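Local atomic coordinates of proteasome accessory factor B/C (PafBC) (Paenarthrobacter aurescens, PDB entry 6SJ9), a protein that probably acts as a transcriptional regulator of the bacterial DNA damage response, combining winged helix-turn-helix DNA-binding modules with WYL domains. Residues 10-13 with 14-18; 143-147 with 148-152. All blocks are in the same frame, centred on the assembly; numbering follows the deposited sequence.

Contact 1 of 2, residues 10-13 with 14-18; sequences NLLL and ALLNT. With K (potassium ion), chain C.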
loop_
_atom_site.group_PDB
_atom_site.type_symbol
_atom_site.label_atom_id
_atom_site.label_comp_id
_atom_site.label_asym_id
_atom_site.label_seq_id
_atom_site.Cartn_x
_atom_site.Cartn_y
_atom_site.Cartn_z
ATOM N N ASN A 10 3.283 26.483 3.053
ATOM C CA ASN A 10 4.386 27.400 2.753
ATOM C C ASN A 10 4.907 28.085 4.019
ATOM O O ASN A 10 6.122 28.264 4.183
ATOM C CB ASN A 10 3.904 28.460 1.740
ATOM C CG ASN A 10 3.629 27.879 0.337
ATOM O OD1 ASN A 10 4.289 26.944 -0.111
ATOM N ND2 ASN A 10 2.606 28.409 -0.324
ATOM N N LEU A 11 3.999 28.496 4.923
ATOM C CA LEU A 11 4.447 29.115 6.169
ATOM C C LEU A 11 5.282 28.121 6.958
ATOM O O LEU A 11 6.377 28.440 7.419
ATOM C CB LEU A 11 3.248 29.627 6.991
ATOM C CG LEU A 11 3.524 30.209 8.390
ATOM C CD1 LEU A 11 4.491 31.379 8.289
ATOM C CD2 LEU A 11 2.252 30.662 9.078
ATOM N N LEU A 12 4.794 26.884 7.070
ATOM C CA LEU A 12 5.511 25.877 7.841
ATOM C C LEU A 12 6.910 25.643 7.269
ATOM O O LEU A 12 7.893 25.571 8.013
ATOM C CB LEU A 12 4.693 24.578 7.880
ATOM C CG LEU A 12 5.380 23.290 8.346
ATOM C CD1 LEU A 12 5.867 23.414 9.778
ATOM C CD2 LEU A 12 4.428 22.049 8.193
ATOM N N LEU A 13 7.030 25.579 5.950
ATOM C CA LEU A 13 8.354 25.321 5.369
ATOM C C LEU A 13 9.293 26.506 5.548
ATOM O O LEU A 13 10.460 26.320 5.872
ATOM C CB LEU A 13 8.233 24.977 3.888
ATOM C CG LEU A 13 7.518 23.642 3.749
ATOM C CD1 LEU A 13 7.221 23.362 2.317
ATOM C CD2 LEU A 13 8.401 22.552 4.348
ATOM N N ALA A 14 8.782 27.729 5.404
ATOM C CA ALA A 14 9.620 28.915 5.571
ATOM C C ALA A 14 10.186 29.007 6.979
ATOM O O ALA A 14 11.344 29.401 7.179
ATOM C CB ALA A 14 8.795 30.173 5.255
ATOM N N LEU A 15 9.369 28.676 7.981
ATOM C CA LEU A 15 9.856 28.759 9.346
ATOM C C LEU A 15 10.776 27.607 9.689
ATOM O O LEU A 15 11.711 27.784 10.488
ATOM C CB LEU A 15 8.660 28.780 10.300
ATOM C CG LEU A 15 7.669 29.915 10.088
ATOM C CD1 LEU A 15 6.550 29.788 11.090
ATOM C CD2 LEU A 15 8.393 31.246 10.224
ATOM N N LEU A 16 10.566 26.455 9.049
ATOM C CA LEU A 16 11.432 25.302 9.259
ATOM C C LEU A 16 12.800 25.559 8.656
ATOM O O LEU A 16 13.830 25.189 9.240
ATOM C CB LEU A 16 10.771 24.063 8.643
ATOM C CG LEU A 16 10.606 22.762 9.417
ATOM C CD1 LEU A 16 10.272 22.925 10.886
ATOM C CD2 LEU A 16 9.567 21.866 8.750
ATOM N N ASN A 17 12.831 26.201 7.485
ATOM C CA ASN A 17 14.097 26.380 6.783
ATOM C C ASN A 17 15.053 27.266 7.562
ATOM O O ASN A 17 16.238 26.942 7.688
ATOM C CB ASN A 17 13.848 26.903 5.379
ATOM C CG ASN A 17 13.299 25.827 4.503
ATOM O OD1 ASN A 17 13.597 24.652 4.719
ATOM N ND2 ASN A 17 12.458 26.190 3.546
ATOM N N THR A 18 14.573 28.396 8.073
ATOM C CA THR A 18 15.468 29.369 8.681
ATOM C C THR A 18 16.077 28.823 9.961
ATOM O O THR A 18 15.373 28.306 10.834
ATOM C CB THR A 18 14.746 30.674 9.000
ATOM O OG1 THR A 18 15.670 31.550 9.644
ATOM C CG2 THR A 18 13.557 30.448 9.956
HETATM K K K C . 14.425 25.809 11.695
#

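Contact 2 of 2, residues 143-147 with 148-152; sequences IKPAG and QAFDD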
loop_
_atom_site.group_PDB
_atom_site.type_symbol
_atom_site.label_atom_id
_atom_site.label_comp_id
_atom_site.label_asym_id
_atom_site.label_seq_id
_atom_site.Cartn_x
_atom_site.Cartn_y
_atom_site.Cartn_z
ATOM N N ILE A 143 3.348 -8.207 3.338
ATOM C CA ILE A 143 2.923 -9.296 4.187
ATOM C C ILE A 143 1.529 -8.981 4.655
ATOM O O ILE A 143 1.318 -7.994 5.357
ATOM C CB ILE A 143 3.838 -9.506 5.385
ATOM C CG1 ILE A 143 5.296 -9.603 4.929
ATOM C CG2 ILE A 143 3.327 -10.768 6.147
ATOM C CD1 ILE A 143 5.655 -10.831 4.196
ATOM N N LYS A 144 0.556 -9.762 4.233
ATOM C CA LYS A 144 -0.799 -9.429 4.622
ATOM C C LYS A 144 -1.519 -10.711 4.972
ATOM O O LYS A 144 -1.080 -11.791 4.580
ATOM C CB LYS A 144 -1.464 -8.646 3.480
ATOM C CG LYS A 144 -1.748 -9.452 2.277
ATOM C CD LYS A 144 -2.876 -8.850 1.445
ATOM C CE LYS A 144 -2.376 -8.620 0.026
ATOM N NZ LYS A 144 -2.082 -7.189 -0.355
ATOM N N PRO A 145 -2.583 -10.638 5.771
ATOM C CA PRO A 145 -3.351 -11.855 6.044
ATOM C C PRO A 145 -3.994 -12.301 4.744
ATOM O O PRO A 145 -4.387 -11.472 3.924
ATOM C CB PRO A 145 -4.389 -11.402 7.071
ATOM C CG PRO A 145 -4.595 -9.940 6.757
ATOM C CD PRO A 145 -3.181 -9.451 6.402
ATOM N N ALA A 146 -4.060 -13.612 4.555
ATOM C CA ALA A 146 -4.666 -14.225 3.376
ATOM C C ALA A 146 -6.094 -13.725 3.134
ATOM O O ALA A 146 -6.926 -13.724 4.047
ATOM C CB ALA A 146 -4.682 -15.743 3.557
ATOM N N GLY A 147 -6.356 -13.243 1.912
ATOM C CA GLY A 147 -7.698 -12.780 1.589
ATOM C C GLY A 147 -8.763 -13.858 1.782
ATOM O O GLY A 147 -9.875 -13.562 2.227
ATOM N N GLN A 148 -8.431 -15.116 1.452
ATOM C CA GLN A 148 -9.398 -16.210 1.533
ATOM C C GLN A 148 -9.781 -16.521 2.994
ATOM O O GLN A 148 -10.962 -16.656 3.321
ATOM C CB GLN A 148 -8.844 -17.468 0.847
ATOM C CG GLN A 148 -9.927 -18.542 0.781
ATOM C CD GLN A 148 -11.091 -18.098 -0.120
ATOM O OE1 GLN A 148 -10.875 -17.633 -1.254
ATOM N NE2 GLN A 148 -12.323 -18.177 0.401
ATOM N N ALA A 149 -8.791 -16.617 3.878
ATOM C CA ALA A 149 -9.054 -16.884 5.294
ATOM C C ALA A 149 -9.875 -15.768 5.903
ATOM O O ALA A 149 -10.792 -16.001 6.722
ATOM C CB ALA A 149 -7.735 -17.044 6.053
ATOM N N PHE A 150 -9.581 -14.545 5.487
ATOM C CA PHE A 150 -10.401 -13.430 5.907
ATOM C C PHE A 150 -11.821 -13.593 5.416
ATOM O O PHE A 150 -12.773 -13.358 6.175
ATOM C CB PHE A 150 -9.824 -12.122 5.391
ATOM C CG PHE A 150 -9.933 -11.018 6.363
ATOM C CD1 PHE A 150 -11.050 -10.238 6.393
ATOM C CD2 PHE A 150 -8.895 -10.767 7.248
ATOM C CE1 PHE A 150 -11.162 -9.223 7.319
ATOM C CE2 PHE A 150 -8.972 -9.748 8.176
ATOM C CZ PHE A 150 -10.124 -8.977 8.209
ATOM N N ASP A 151 -11.986 -13.854 4.099
ATOM C CA ASP A 151 -13.326 -14.044 3.564
ATOM C C ASP A 151 -14.064 -15.167 4.294
ATOM O O ASP A 151 -15.273 -15.067 4.507
ATOM C CB ASP A 151 -13.317 -14.340 2.066
ATOM C CG ASP A 151 -12.851 -13.122 1.192
ATOM O OD1 ASP A 151 -12.753 -11.967 1.683
ATOM O OD2 ASP A 151 -12.621 -13.333 -0.029
ATOM N N ASP A 152 -13.352 -16.229 4.688
ATOM C CA ASP A 152 -14.031 -17.393 5.265
ATOM C C ASP A 152 -14.517 -17.113 6.680
ATOM O O ASP A 152 -15.666 -17.433 7.020
ATOM C CB ASP A 152 -13.112 -18.611 5.247
ATOM C CG ASP A 152 -12.913 -19.130 3.863
ATOM O OD1 ASP A 152 -13.851 -19.030 3.013
ATOM O OD2 ASP A 152 -11.848 -19.711 3.646
#

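Contact 1 of 2, residues 10-13 with 14-18
Four consecutive i to i+4 hydrogen bonds carry residues 10-13 into 14-18 as the last turns of helix 2-17, from Ala14 N to Asn10 O (3.0 Å) through to Asn17 N to Leu13 O (2.9 Å). On this scaffold the leucines pair one turn apart. Leu11 swings CG anti to its own N (chi1 175°), which tips the side chain forward along the helix, and its CD1 meets CD1 of Leu15 at 3.8 Å, the two side chains crossing at a slant. Leu12 and Leu16 instead lie side by side and point the same way, with Leu12 CD1 4.1 Å from Leu16 CD2. Leu11 continues onto Phe46 and Leu53 of helix 39-55, and Leu15 onto Leu27 of helix 24-31, so this ridge belongs to the hydrophobic core of a small domain of helices and short strands, consistent with the N-terminal winged helix-turn-helix of PafBC. Asn17 folds its amide back beside the preceding turn, yet Asn17 ND2 is hydrogen-bonded to Glu471 OE1, while the 3.1 Å between ND2 and Leu13 O has too poor an angle for a bond. Thr18 leaves helical geometry, and carbonyls at the helix's C-terminal end, Leu16 O at 2.6 Å and Thr18 O at 2.8 Å just beyond it, bind a potassium ion. The carbonyl oxygens of Ile81, Lys83 and Ser85 complete the site, which thereby joins the helix end to the segment 81-85.

Contact 2 of 2, residues 143-147 with 148-152
Gly147 O accepts the shorter of the two backbone bonds between 143-147 and 148-152, from Asp151 N at 2.8 Å, with an N-H...O angle of 164°. This bond belongs to the first turn of helix 147-159, for which Ala146 occupies the N-cap position: Ala146 O takes the N-H of Phe150 at 3.1 Å. Residues 148-152 fall within the WYL family region, and residues 143-145 lead to the helix as an extended segment. The apolar contacts are slight. Ala146 CB and Ala149 CB rest 4.2 Å apart, while the Pro145 ring reaches Phe150 obliquely, CG to CD2 at 4.4 Å. The Phe150 side chain leads away from the turn, and its ring makes edge-to-face stacks with Trp192 and Trp406. Asp151 has its CG anti to the carbonyl carbon (chi1 -68°), which lays the carboxylate back along the turn beside Gly147 O; OD1 forms a salt bridge with Lys386, a charge partner that would be expected to offset the crowding of these acceptors. Asp152 is linked in the same way to Arg594 through OD2. One turn earlier in the helix, Gln148 bends at chi2 (65°) and offers its amide to that same carboxylate: NE2 donates to Asp152 OD1 at 3.1 Å, with the oxygen almost exactly in the amide plane of Gln148 but the nitrogen approaching from above the carboxylate plane.

How the contacts relate
From the N terminus, helix 2-17 comes first and contact 1 forms its last turns; the chain then passes through helices 24-31, 39-55 and 95-118 before contact 2 starts helix 147-159. The two lie in series, neither nested nor crossed, and since each is one continuous stretch, neither closes a long loop. They illustrate the two ends of a helix: residues 10-18 bring one to a stop, residues 143-152 set one going. Their centres are 44 Å apart, on opposite sides of the chain's centre, and no atoms touch. Contact 1 belongs to the N-terminal domain, contact 2 to a WYL region whose partners include Trp192 and, from the second half of the chain, Lys386, Trp406 and Arg594.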